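Long-range contacts in nitroalkane oxidase (Podospora anserina, PDB 3MKH), which oxidises nitroalkanes to aldehydes or ketones with its FAD cofactor, releasing nitrite and turning molecular oxygen into hydrogen peroxide: residues L26-R30 against V88-A93; F44-Q48 against N173-F179; N204-L210 against N254-G260; D215-N219 against Y245-P251; A287-A292 against P384-L388. One frame throughout, in Å; residues are numbered along the deposited sequence.

Interaction 1: L26-R30 against V88-A93; sequences LMPAR and VEPSAA
Leu-26 lays its isobutyl end over the first turn of helix 90-109. Its CG stands anti to its own carbonyl carbon (chi1 -58°), which carries the fork across the gap: CD2 rests 3.9 Å from Ala-92 CB, while CD1 reaches Ala-93 CB. Lower down, the CB atoms of Leu-26 and Glu-89 lie 3.8 Å apart. One turn further along, Ala-29 CB meets Ala-92 CB at the same spacing, a small-on-small contact that lets the two helices come close. Met-27 touches at the margin, its CG 3.5 Å from Val-88 CG1, the two side chains crossing at about a right angle. All this belongs to the helical N-terminal domain of the acyl-CoA dehydrogenase fold, where helix 9-33 packs on the junction between helices 75-88 and 90-109. Glu-89 is the N-cap of the latter. Its chain bends at chi2 (54°) and brings OE2 back to accept from Ala-92 N at 2.9 Å, with the N-H arriving on the anti side of the carboxylate. Tyr-33 OH also bonds OE2. The other oxygen, OE1, sits 3.2 Å from Arg-30 CD, and the guanidinium stays beyond salt-bridge range of it, with NH1 4.2 Å from OE1. Arg-30 spends its charge elsewhere: NH2 forms a salt bridge with Asp-387 and NH1 bonds to Tyr-33 OH, while the Glu-89 carboxylate probably still favours its positive charge.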
# COMPACT_ATOMS: atom_id res chain seq x y z
N LEU A 26 -32.18 13.04 8.66
CA LEU A 26 -30.91 13.48 8.06
C LEU A 26 -31.00 13.82 6.57
O LEU A 26 -30.38 14.78 6.09
CB LEU A 26 -29.81 12.46 8.34
CG LEU A 26 -29.55 12.19 9.83
CD1 LEU A 26 -28.44 11.16 10.02
CD2 LEU A 26 -29.25 13.48 10.62
N MET A 27 -31.75 13.02 5.81
CA MET A 27 -31.90 13.29 4.38
C MET A 27 -32.57 14.64 4.12
O MET A 27 -32.12 15.41 3.26
CB MET A 27 -32.63 12.15 3.67
CG MET A 27 -31.79 10.89 3.53
SD MET A 27 -32.59 9.59 2.55
CE MET A 27 -32.78 10.40 0.96
N PRO A 28 -33.64 14.95 4.85
CA PRO A 28 -34.23 16.28 4.69
C PRO A 28 -33.31 17.42 5.13
O PRO A 28 -33.35 18.48 4.53
CB PRO A 28 -35.48 16.22 5.58
CG PRO A 28 -35.85 14.78 5.59
CD PRO A 28 -34.54 14.04 5.59
N ALA A 29 -32.50 17.20 6.16
CA ALA A 29 -31.53 18.19 6.58
C ALA A 29 -30.62 18.53 5.39
O ALA A 29 -30.30 19.69 5.18
CB ALA A 29 -30.70 17.69 7.77
N ARG A 30 -30.20 17.52 4.64
CA ARG A 30 -29.33 17.73 3.48
C ARG A 30 -30.01 18.59 2.38
O ARG A 30 -29.41 19.54 1.86
CB ARG A 30 -28.89 16.38 2.91
CG ARG A 30 -28.23 16.44 1.52
CD ARG A 30 -26.72 16.30 1.62
NE ARG A 30 -26.05 16.36 0.32
CZ ARG A 30 -24.78 16.73 0.16
NH1 ARG A 30 -24.06 17.09 1.22
NH2 ARG A 30 -24.23 16.76 -1.05
N VAL A 88 -25.55 7.57 5.19
CA VAL A 88 -26.64 8.34 4.58
C VAL A 88 -26.36 9.84 4.49
O VAL A 88 -26.48 10.43 3.42
CB VAL A 88 -27.98 8.13 5.32
CG1 VAL A 88 -29.04 9.10 4.80
CG2 VAL A 88 -28.46 6.68 5.17
N GLU A 89 -26.01 10.47 5.60
CA GLU A 89 -25.77 11.92 5.60
C GLU A 89 -24.80 12.28 6.72
O GLU A 89 -25.21 12.55 7.86
CB GLU A 89 -27.10 12.71 5.68
CG GLU A 89 -26.99 14.18 6.14
CD GLU A 89 -26.02 15.00 5.33
OE1 GLU A 89 -25.71 14.62 4.18
OE2 GLU A 89 -25.56 16.04 5.84
N PRO A 90 -23.50 12.23 6.42
CA PRO A 90 -22.47 12.46 7.44
C PRO A 90 -22.53 13.83 8.11
O PRO A 90 -22.32 13.91 9.32
CB PRO A 90 -21.16 12.34 6.66
CG PRO A 90 -21.50 11.45 5.48
CD PRO A 90 -22.94 11.75 5.14
N SER A 91 -22.78 14.90 7.36
CA SER A 91 -22.64 16.24 7.92
C SER A 91 -23.67 16.54 9.01
O SER A 91 -23.31 16.93 10.13
CB SER A 91 -22.67 17.31 6.81
OG SER A 91 -22.47 18.60 7.36
N ALA A 92 -24.95 16.35 8.70
CA ALA A 92 -25.99 16.60 9.69
C ALA A 92 -25.86 15.61 10.84
O ALA A 92 -26.15 15.94 11.99
CB ALA A 92 -27.38 16.51 9.06
N ALA A 93 -25.40 14.40 10.55
CA ALA A 93 -25.15 13.42 11.61
C ALA A 93 -24.10 13.92 12.61
O ALA A 93 -24.27 13.79 13.83
CB ALA A 93 -24.72 12.08 11.03

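Interaction 2: F44-Q48 against N173-F179; sequences FQSTQ and NCAGWDF
An aromatic cluster of Phe-44, Trp-177 and Phe-179 joins segment 44-48, which starts on helix 41-45, to the loop between strands 161-168 and 184-191, which also carries FAD-binding Thr-172. Phe-44 and the six-membered ring of Trp-177 lie nearly parallel, planes 17° apart, but slid so far that they barely overlap; Phe-44 CZ comes 3.5 Å from Trp-177 CE3. Phe-44 CD2 meets Phe-179 CE1 at 3.8 Å, those rings being oblique. At the edge of the Phe-44 ring, near its plane, Gly-176 O approaches CE2 to 3.3 Å. Gln-48 takes a face of the indole. With CG anti to the backbone N (chi1 -169°) and the chain extended beyond it, CG makes a CH-pi contact 3.6 Å from the centroid of the five-membered ring of Trp-177, and the amide stacks flat on the indole, 11° from its plane. Thr-47 OG1 bonds to Phe-44 O at 2.6 Å within its own segment and lies at the indole edge. Ser-127 receives both polar ends, its O from Trp-177 NE1 and its OG bonded to Gln-48 NE2. The attraction is probably mostly dispersion between flat groups, while the bonds to Ser-127 probably fix how indole and amide are turned.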
# COMPACT_ATOMS: atom_id res chain seq x y z
N PHE A 44 -25.08 25.20 8.46
CA PHE A 44 -25.20 24.75 9.85
C PHE A 44 -26.51 25.27 10.47
O PHE A 44 -27.32 24.50 10.96
CB PHE A 44 -24.01 25.27 10.65
CG PHE A 44 -24.21 25.24 12.13
CD1 PHE A 44 -24.22 24.04 12.83
CD2 PHE A 44 -24.37 26.43 12.84
CE1 PHE A 44 -24.39 24.02 14.20
CE2 PHE A 44 -24.54 26.42 14.20
CZ PHE A 44 -24.55 25.21 14.89
N GLN A 45 -26.73 26.58 10.42
CA GLN A 45 -27.91 27.16 11.05
C GLN A 45 -29.19 26.53 10.53
O GLN A 45 -30.11 26.25 11.30
CB GLN A 45 -27.93 28.68 10.89
CG GLN A 45 -26.82 29.40 11.64
CD GLN A 45 -27.01 30.92 11.65
OE1 GLN A 45 -26.98 31.56 12.71
NE2 GLN A 45 -27.22 31.49 10.48
N SER A 46 -29.24 26.26 9.22
CA SER A 46 -30.44 25.71 8.60
C SER A 46 -30.78 24.30 9.09
O SER A 46 -31.86 23.81 8.83
CB SER A 46 -30.30 25.68 7.06
OG SER A 46 -29.50 24.59 6.63
N THR A 47 -29.85 23.64 9.78
CA THR A 47 -30.15 22.30 10.29
C THR A 47 -30.81 22.28 11.68
O THR A 47 -31.06 21.22 12.23
CB THR A 47 -28.89 21.39 10.33
OG1 THR A 47 -27.92 21.96 11.22
CG2 THR A 47 -28.28 21.27 8.94
N GLN A 48 -31.09 23.45 12.23
CA GLN A 48 -31.68 23.48 13.57
C GLN A 48 -33.03 22.75 13.67
O GLN A 48 -33.24 21.93 14.57
CB GLN A 48 -31.78 24.91 14.12
CG GLN A 48 -32.14 24.93 15.62
CD GLN A 48 -32.25 26.32 16.21
OE1 GLN A 48 -32.12 27.32 15.51
NE2 GLN A 48 -32.53 26.38 17.51
N ASN A 173 -19.83 22.64 17.32
CA ASN A 173 -20.99 23.16 18.05
C ASN A 173 -20.70 24.28 19.07
O ASN A 173 -21.64 24.86 19.60
CB ASN A 173 -21.75 22.05 18.82
CG ASN A 173 -22.43 21.03 17.92
OD1 ASN A 173 -22.83 19.95 18.39
ND2 ASN A 173 -22.60 21.37 16.65
N CYS A 174 -19.43 24.57 19.36
CA CYS A 174 -19.12 25.44 20.51
C CYS A 174 -19.75 26.83 20.43
O CYS A 174 -20.00 27.47 21.46
CB CYS A 174 -17.61 25.57 20.73
SG CYS A 174 -16.76 26.50 19.42
N ALA A 175 -20.04 27.30 19.22
CA ALA A 175 -20.57 28.65 19.06
C ALA A 175 -22.11 28.73 19.10
O ALA A 175 -22.67 29.83 19.13
CB ALA A 175 -20.01 29.30 17.78
N GLY A 176 -22.79 27.58 19.10
CA GLY A 176 -24.24 27.57 19.18
C GLY A 176 -24.93 27.94 17.88
O GLY A 176 -24.26 28.27 16.90
N TRP A 177 -26.26 27.89 17.85
CA TRP A 177 -27.01 28.15 16.63
C TRP A 177 -26.85 29.59 16.13
O TRP A 177 -26.90 29.85 14.93
CB TRP A 177 -28.49 27.84 16.82
CG TRP A 177 -28.76 26.41 17.12
CD1 TRP A 177 -29.26 25.90 18.29
CD2 TRP A 177 -28.56 25.29 16.25
NE1 TRP A 177 -29.39 24.54 18.19
CE2 TRP A 177 -28.96 24.13 16.95
CE3 TRP A 177 -28.09 25.15 14.93
CZ2 TRP A 177 -28.89 22.86 16.40
CZ3 TRP A 177 -28.01 23.87 14.38
CH2 TRP A 177 -28.43 22.74 15.12
N ASP A 178 -26.67 30.52 17.07
CA ASP A 178 -26.63 31.94 16.75
C ASP A 178 -25.21 32.50 16.86
O ASP A 178 -25.00 33.72 16.79
CB ASP A 178 -27.63 32.74 17.61
CG ASP A 178 -27.24 32.79 19.08
OD1 ASP A 178 -26.22 32.17 19.47
OD2 ASP A 178 -27.97 33.45 19.85
N PHE A 179 -24.25 31.61 17.07
CA PHE A 179 -22.84 31.98 17.10
C PHE A 179 -22.43 32.81 18.31
O PHE A 179 -21.37 33.42 18.33
CB PHE A 179 -22.45 32.67 15.78
CG PHE A 179 -22.70 31.80 14.58
CD1 PHE A 179 -22.30 30.48 14.58
CD2 PHE A 179 -23.36 32.30 13.47
CE1 PHE A 179 -22.54 29.67 13.48
CE2 PHE A 179 -23.60 31.50 12.37
CZ PHE A 179 -23.18 30.18 12.38

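Interaction 3: N204-L210 against N254-G260; sequences NKVMIIL and NVLCPAG
Strands 206-212 and 255-257 run antiparallel, and a classic beta bulge interrupts their pairing: Leu-256 and Cys-257 both face Ile-208. Ile-208 O accepts from both, at 2.9 Å from Leu-256 N and 3.0 Å from Cys-257 N. Ile-208 N returns a bond to Cys-257 O, which makes Ile-208 and Cys-257 a hydrogen-bonded pair, whereas Ile-209 and Val-255 are a non-hydrogen-bonded pair. Further bonds run from Leu-210 N to Asn-254 O and from Gly-260 N to Val-206 O. This is part of the beta domain of the acyl-CoA dehydrogenase fold, at the 255-257 end of its sheet. Ile-208 and Cys-257 share one face, where CD1 of the isoleucine lies 3.9 Å from SG; Leu-256 CD2 runs alongside Ile-208 CG2, and helix 90-109 covers Leu-256 and Cys-257. Met-207 CG lies 3.4 Å from Ala-259 CA, and the bend at chi3 (66°) then turns CE to Val-255 CG1, 4.0 Å away. An alanine in place of Met-207 removes that arm, and Val-255 and Ala-259 would probably be left with a gap between them. Glycine suits the last position: at the positive phi of Gly-260, a CB would be jammed against the carbonyl oxygen of Ala-259, and would also come tight against Asn-204 O.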
# COMPACT_ATOMS: atom_id res chain seq x y z
N ASN A 204 -0.48 17.73 35.19
CA ASN A 204 -0.93 18.13 36.53
C ASN A 204 -1.77 19.41 36.58
O ASN A 204 -2.44 19.67 37.58
CB ASN A 204 0.28 18.32 37.47
CG ASN A 204 1.04 17.02 37.76
OD1 ASN A 204 0.61 15.92 37.39
ND2 ASN A 204 2.18 17.15 38.43
N LYS A 205 -1.69 20.23 35.53
CA LYS A 205 -2.41 21.52 35.50
C LYS A 205 -3.70 21.47 34.68
O LYS A 205 -4.47 22.45 34.64
CB LYS A 205 -1.50 22.62 34.93
CG LYS A 205 -0.10 22.62 35.49
CD LYS A 205 -0.10 22.96 36.97
CE LYS A 205 -0.13 24.47 37.21
NZ LYS A 205 -0.05 24.77 38.68
N VAL A 206 -3.96 20.35 34.02
CA VAL A 206 -5.09 20.29 33.09
C VAL A 206 -6.43 20.09 33.79
O VAL A 206 -6.57 19.23 34.68
CB VAL A 206 -4.88 19.22 32.01
CG1 VAL A 206 -6.09 19.18 31.06
CG2 VAL A 206 -3.62 19.54 31.24
N MET A 207 -7.40 20.92 33.40
CA MET A 207 -8.74 20.92 33.97
C MET A 207 -9.79 20.81 32.87
O MET A 207 -9.51 21.07 31.71
CB MET A 207 -9.02 22.23 34.70
CG MET A 207 -8.00 22.69 35.71
SD MET A 207 -8.40 24.34 36.33
CE MET A 207 -9.92 24.03 37.20
N ILE A 208 -11.01 20.47 33.26
CA ILE A 208 -12.17 20.71 32.40
C ILE A 208 -13.16 21.58 33.17
O ILE A 208 -13.54 21.26 34.31
CB ILE A 208 -12.85 19.40 31.96
CG1 ILE A 208 -11.84 18.50 31.23
CG2 ILE A 208 -14.07 19.70 31.07
CD1 ILE A 208 -12.43 17.17 30.78
N ILE A 209 -13.56 22.69 32.57
CA ILE A 209 -14.51 23.60 33.21
C ILE A 209 -15.69 23.80 32.30
O ILE A 209 -15.52 24.06 31.11
CB ILE A 209 -13.86 24.98 33.51
CG1 ILE A 209 -12.56 24.79 34.28
CG2 ILE A 209 -14.82 25.89 34.27
CD1 ILE A 209 -11.93 26.08 34.76
N LEU A 210 -16.90 23.67 32.85
CA LEU A 210 -18.11 23.92 32.11
C LEU A 210 -18.30 25.40 31.84
O LEU A 210 -17.97 26.24 32.68
CB LEU A 210 -19.34 23.35 32.84
CG LEU A 210 -19.29 21.85 33.16
CD1 LEU A 210 -20.59 21.37 33.83
CD2 LEU A 210 -18.95 21.04 31.90
N ASN A 254 -18.89 25.07 38.44
CA ASN A 254 -18.66 24.82 37.01
C ASN A 254 -17.46 23.93 36.73
O ASN A 254 -17.30 23.41 35.62
CB ASN A 254 -18.50 26.14 36.23
CG ASN A 254 -19.83 26.75 35.81
OD1 ASN A 254 -20.02 27.12 34.65
ND2 ASN A 254 -20.73 26.91 36.76
N VAL A 255 -16.57 23.78 37.72
CA VAL A 255 -15.41 22.92 37.52
C VAL A 255 -15.84 21.45 37.48
O VAL A 255 -16.44 20.95 38.43
CB VAL A 255 -14.35 23.11 38.61
CG1 VAL A 255 -13.22 22.12 38.42
CG2 VAL A 255 -13.83 24.55 38.61
N LEU A 256 -15.54 20.78 36.37
CA LEU A 256 -15.88 19.37 36.21
C LEU A 256 -14.71 18.49 36.61
O LEU A 256 -14.88 17.53 37.36
CB LEU A 256 -16.31 19.05 34.76
CG LEU A 256 -16.60 17.57 34.47
CD1 LEU A 256 -17.88 17.12 35.17
CD2 LEU A 256 -16.71 17.30 32.94
N CYS A 257 -13.53 18.80 36.08
CA CYS A 257 -12.31 18.12 36.50
C CYS A 257 -11.32 19.14 37.00
O CYS A 257 -10.87 20.00 36.25
CB CYS A 257 -11.67 17.35 35.34
SG CYS A 257 -12.83 16.21 34.54
N PRO A 258 -10.97 19.03 38.29
CA PRO A 258 -9.98 19.92 38.91
C PRO A 258 -8.62 19.68 38.28
O PRO A 258 -8.37 18.63 37.68
CB PRO A 258 -9.96 19.46 40.38
CG PRO A 258 -11.24 18.69 40.58
CD PRO A 258 -11.51 18.04 39.25
N ALA A 259 -7.72 20.65 38.46
CA ALA A 259 -6.40 20.56 37.85
C ALA A 259 -5.73 19.21 38.12
O ALA A 259 -5.65 18.76 39.27
CB ALA A 259 -5.52 21.72 38.32
N GLY A 260 -5.26 18.57 37.06
CA GLY A 260 -4.60 17.29 37.21
C GLY A 260 -5.50 16.10 36.96
O GLY A 260 -5.04 14.97 36.87

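Interaction 4: D215-N219 against Y245-P251; sequences DLDRN and YTNVRVP
Asn-219 of helix 213-219 reaches across to strand 242-251 and grips the backbone of Arg-249 at two points. From CB, a chi1 of -81° sets CG beside the backbone N and turns the amide to the strand. OD1 accepts from Arg-249 N at 2.9 Å; this N-H arrives 40° above the plane of the amide carbonyl, yet the bond itself is nearly straight. ND2 gives one N-H to Arg-249 O, 3.1 Å away and almost linear at 177°, and the other back to Asp-215 O at 2.8 Å, with both acceptors near the amide plane. The amide thus engages both the N-H and the C=O of one strand residue while also holding to its own helix. Arg-218, bent at chi3, brings NH2 to the same Arg-249 O, 2.9 Å away, and to Asp-215 OD1 in a salt bridge of equal length. A leucine in place of Asn-219 has no amide, and Arg-249 N would probably be left without its acceptor and this turn of helix less firmly held to the strand. Apolar contacts accompany the polar ones: Asp-215 CG lies 3.7 Å from Val-250 CG1, and Leu-216 CD2 touches Val-248 CG2 at 4.0 Å and the edge of the Tyr-245 ring. The helix lies against the beta domain of the acyl-CoA dehydrogenase fold, near FAD-binding Val-133, a neighbour of Tyr-245. Asn-219 ND2, Arg-218 NH2 and, weakly, Arg-218 NH1 share Arg-249 O, and the positive charge of Arg-218 is likely to polarise that carbonyl.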
# COMPACT_ATOMS: atom_id res chain seq x y z
N ASP A 215 -23.74 31.51 31.41
CA ASP A 215 -22.47 32.08 31.87
C ASP A 215 -21.99 33.17 30.92
O ASP A 215 -21.59 34.26 31.34
CB ASP A 215 -21.38 31.02 31.96
CG ASP A 215 -21.61 30.02 33.10
OD1 ASP A 215 -22.03 30.42 34.20
OD2 ASP A 215 -21.33 28.82 32.88
N LEU A 216 -22.01 32.87 29.62
CA LEU A 216 -21.53 33.81 28.61
C LEU A 216 -22.35 35.09 28.62
O LEU A 216 -21.79 36.18 28.55
CB LEU A 216 -21.54 33.18 27.21
CG LEU A 216 -20.55 32.01 27.07
CD1 LEU A 216 -20.62 31.41 25.69
CD2 LEU A 216 -19.12 32.46 27.38
N ASP A 217 -23.66 34.96 28.73
CA ASP A 217 -24.55 36.13 28.73
C ASP A 217 -24.31 36.96 29.98
O ASP A 217 -24.33 38.19 29.95
CB ASP A 217 -26.02 35.71 28.69
CG ASP A 217 -26.44 35.08 27.37
OD1 ASP A 217 -25.70 35.19 26.36
OD2 ASP A 217 -27.54 34.48 27.33
N ARG A 218 -24.09 36.28 31.10
CA ARG A 218 -23.86 36.96 32.37
C ARG A 218 -22.57 37.77 32.31
O ARG A 218 -22.49 38.89 32.81
CB ARG A 218 -23.83 35.93 33.51
CG ARG A 218 -23.44 36.50 34.87
CD ARG A 218 -23.58 35.42 35.94
NE ARG A 218 -22.89 34.18 35.58
CZ ARG A 218 -21.58 34.00 35.70
NH1 ARG A 218 -20.81 34.98 36.17
NH2 ARG A 218 -21.03 32.85 35.35
N ASN A 219 -21.54 37.19 31.69
CA ASN A 219 -20.27 37.87 31.52
C ASN A 219 -20.28 39.05 30.55
O ASN A 219 -19.35 39.85 30.55
CB ASN A 219 -19.18 36.87 31.11
CG ASN A 219 -18.64 36.11 32.28
OD1 ASN A 219 -17.72 36.57 32.96
ND2 ASN A 219 -19.19 34.93 32.53
N TYR A 245 -12.60 33.02 23.99
CA TYR A 245 -13.18 33.26 25.31
C TYR A 245 -12.35 34.35 25.99
O TYR A 245 -11.14 34.20 26.13
CB TYR A 245 -13.11 31.98 26.15
CG TYR A 245 -13.94 30.85 25.58
CD1 TYR A 245 -13.39 29.91 24.73
CD2 TYR A 245 -15.29 30.73 25.89
CE1 TYR A 245 -14.16 28.88 24.20
CE2 TYR A 245 -16.06 29.71 25.37
CZ TYR A 245 -15.50 28.79 24.53
OH TYR A 245 -16.28 27.78 24.00
N THR A 246 -12.98 35.44 26.39
CA THR A 246 -12.26 36.52 27.07
C THR A 246 -12.82 36.82 28.45
O THR A 246 -13.98 37.17 28.59
CB THR A 246 -12.29 37.82 26.26
OG1 THR A 246 -11.74 37.57 24.97
CG2 THR A 246 -11.45 38.90 26.97
N ASN A 247 -11.96 36.69 29.46
CA ASN A 247 -12.35 36.87 30.86
C ASN A 247 -13.72 36.31 31.21
O ASN A 247 -14.58 37.00 31.77
CB ASN A 247 -12.22 38.34 31.28
CG ASN A 247 -10.77 38.79 31.38
OD1 ASN A 247 -10.44 39.92 31.01
ND2 ASN A 247 -9.90 37.90 31.85
N VAL A 248 -13.91 35.03 30.88
CA VAL A 248 -15.15 34.35 31.19
C VAL A 248 -15.09 33.83 32.61
O VAL A 248 -14.33 32.91 32.91
CB VAL A 248 -15.39 33.17 30.23
CG1 VAL A 248 -16.63 32.38 30.66
CG2 VAL A 248 -15.53 33.67 28.79
N ARG A 249 -15.90 34.41 33.49
CA ARG A 249 -15.86 34.04 34.90
C ARG A 249 -17.00 33.09 35.25
O ARG A 249 -18.16 33.35 34.93
CB ARG A 249 -15.93 35.29 35.78
CG ARG A 249 -14.80 36.28 35.50
CD ARG A 249 -14.82 37.46 36.48
NE ARG A 249 -13.60 38.27 36.36
CZ ARG A 249 -13.40 39.18 35.41
NH1 ARG A 249 -14.33 39.40 34.48
NH2 ARG A 249 -12.27 39.88 35.37
N VAL A 250 -16.66 32.00 35.93
CA VAL A 250 -17.68 31.04 36.34
C VAL A 250 -17.48 30.62 37.80
O VAL A 250 -16.35 30.63 38.31
CB VAL A 250 -17.68 29.78 35.43
CG1 VAL A 250 -18.00 30.17 33.99
CG2 VAL A 250 -16.35 29.05 35.53
N PRO A 251 -18.57 30.26 38.46
CA PRO A 251 -18.49 29.82 39.86
C PRO A 251 -17.81 28.46 39.95
O PRO A 251 -17.62 27.77 38.93
CB PRO A 251 -19.95 29.78 40.30
CG PRO A 251 -20.73 29.54 39.03
CD PRO A 251 -19.95 30.27 37.95

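Interaction 5: A287-A292 against P384-L388; sequences AAFDAA and PFSDL
Phe-385 points the CE1-CZ corner of its ring at the backbone of helix 262-298. With chi1 at -54°, CG lies beside the backbone N and the ring extends toward the other helix. CE1 lies 3.6 Å from Ala-291 CB and 3.7 Å from Ala-292 N, and the amide nitrogen meets the ring edge in its plane. Ala-288 O is also at that edge, farther off. Ala-291 CB instead approaches the ring obliquely, and Pro-384 CG, over the centre of one face, comes from the ring's own segment. The same proline carbon reaches Ala-291 CB at 3.9 Å, and this methyl touches both the pyrrolidine and the phenyl ring. One turn along, Leu-388 spreads its fork over two neighbouring alanines: CD1 lies on Ala-288 CA at 3.8 Å, and CD2 meets Ala-287 CB at 3.9 Å. The alanines keep this side of helix 262-298 low, and the larger side chains of 384-388 supply the bulk. Helix 345-374 completes the packing, with Val-370 and Val-374 against Phe-385 and Cys-367 against Leu-388. On the far side of helix 262-298, Phe-289 meets Trp-422 of a second subunit, and Asp-290 bonds to the same indole. The contact thus joins the short helix 385-392 to a long helix of the C-terminal helical domain of the acyl-CoA dehydrogenase fold, close to Val-374, which binds FAD.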
# COMPACT_ATOMS: atom_id res chain seq x y z
N ALA A 287 -21.40 3.07 2.13
CA ALA A 287 -22.01 3.97 1.14
C ALA A 287 -21.24 3.96 -0.19
O ALA A 287 -21.84 3.98 -1.25
CB ALA A 287 -22.12 5.41 1.69
N ALA A 288 -19.91 3.97 -0.12
CA ALA A 288 -19.11 3.98 -1.33
C ALA A 288 -19.29 2.68 -2.10
O ALA A 288 -19.48 2.68 -3.33
CB ALA A 288 -17.63 4.22 -1.00
N PHE A 289 -19.24 1.56 -1.38
CA PHE A 289 -19.46 0.26 -2.01
C PHE A 289 -20.84 0.19 -2.66
O PHE A 289 -20.97 -0.21 -3.82
CB PHE A 289 -19.32 -0.87 -0.99
CG PHE A 289 -19.61 -2.23 -1.57
CD1 PHE A 289 -18.60 -2.98 -2.17
CD2 PHE A 289 -20.89 -2.74 -1.56
CE1 PHE A 289 -18.87 -4.23 -2.72
CE2 PHE A 289 -21.18 -3.98 -2.10
CZ PHE A 289 -20.16 -4.73 -2.69
N ASP A 290 -21.87 0.59 -1.93
CA ASP A 290 -23.24 0.56 -2.45
C ASP A 290 -23.42 1.42 -3.70
O ASP A 290 -24.09 1.00 -4.64
CB ASP A 290 -24.23 1.03 -1.39
CG ASP A 290 -24.48 -0.02 -0.30
OD1 ASP A 290 -24.00 -1.17 -0.42
OD2 ASP A 290 -25.17 0.31 0.68
N ALA A 291 -22.86 2.63 -3.68
CA ALA A 291 -23.00 3.53 -4.83
C ALA A 291 -22.27 3.00 -6.08
O ALA A 291 -22.77 3.11 -7.19
CB ALA A 291 -22.52 4.93 -4.46
N ALA A 292 -21.10 2.41 -5.88
CA ALA A 292 -20.35 1.81 -7.00
C ALA A 292 -21.04 0.57 -7.56
O ALA A 292 -21.10 0.37 -8.78
CB ALA A 292 -18.91 1.48 -6.57
N PRO A 384 -22.21 10.82 -6.03
CA PRO A 384 -21.82 10.98 -4.62
C PRO A 384 -20.34 10.75 -4.29
O PRO A 384 -19.97 10.99 -3.15
CB PRO A 384 -22.64 9.90 -3.92
CG PRO A 384 -22.73 8.80 -4.94
CD PRO A 384 -22.91 9.54 -6.26
N PHE A 385 -19.53 10.30 -5.26
CA PHE A 385 -18.19 9.80 -4.95
C PHE A 385 -17.22 10.87 -4.46
O PHE A 385 -16.43 10.61 -3.56
CB PHE A 385 -17.63 9.02 -6.15
CG PHE A 385 -18.54 7.91 -6.60
CD1 PHE A 385 -18.62 6.73 -5.89
CD2 PHE A 385 -19.37 8.08 -7.70
CE1 PHE A 385 -19.48 5.71 -6.28
CE2 PHE A 385 -20.25 7.08 -8.09
CZ PHE A 385 -20.29 5.89 -7.38
N SER A 386 -17.29 12.07 -5.02
CA SER A 386 -16.41 13.14 -4.57
C SER A 386 -16.72 13.53 -3.11
O SER A 386 -15.81 13.66 -2.29
CB SER A 386 -16.53 14.36 -5.49
OG SER A 386 -15.73 15.42 -5.02
N ASP A 387 -18.00 13.70 -2.80
CA ASP A 387 -18.40 14.05 -1.45
C ASP A 387 -18.00 12.96 -0.46
O ASP A 387 -17.62 13.26 0.67
CB ASP A 387 -19.90 14.28 -1.36
CG ASP A 387 -20.32 15.62 -1.94
OD1 ASP A 387 -19.43 16.46 -2.24
OD2 ASP A 387 -21.55 15.83 -2.09
N LEU A 388 -18.10 11.69 -0.87
CA LEU A 388 -17.68 10.59 0.01
C LEU A 388 -16.19 10.71 0.36
O LEU A 388 -15.82 10.65 1.53
CB LEU A 388 -17.97 9.22 -0.61
CG LEU A 388 -19.44 8.82 -0.48
CD1 LEU A 388 -19.79 7.75 -1.50
CD2 LEU A 388 -19.69 8.33 0.94

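Interactions 1 and 5 join helix to helix, largely through alanines meeting larger apolar side chains, and meet through the salt bridge of Arg-30 with Asp-387, which ties the N-terminal helical domain to the C-terminal one. Interaction 1 is buried; the other four are partly buried. Interaction 2 differs in relying on flat rings, and its loop touches interaction 4 where Cys-174 packs on Tyr-245. Interactions 3 and 4 serve the same sheet and consecutive elements: strand 206-212 runs on into helix 213-219, and strand 242-251 into 255-257. There backbone hydrogen bonds dominate interaction 3, and side-chain amide and guanidinium groups bonding to backbone dominate interaction 4.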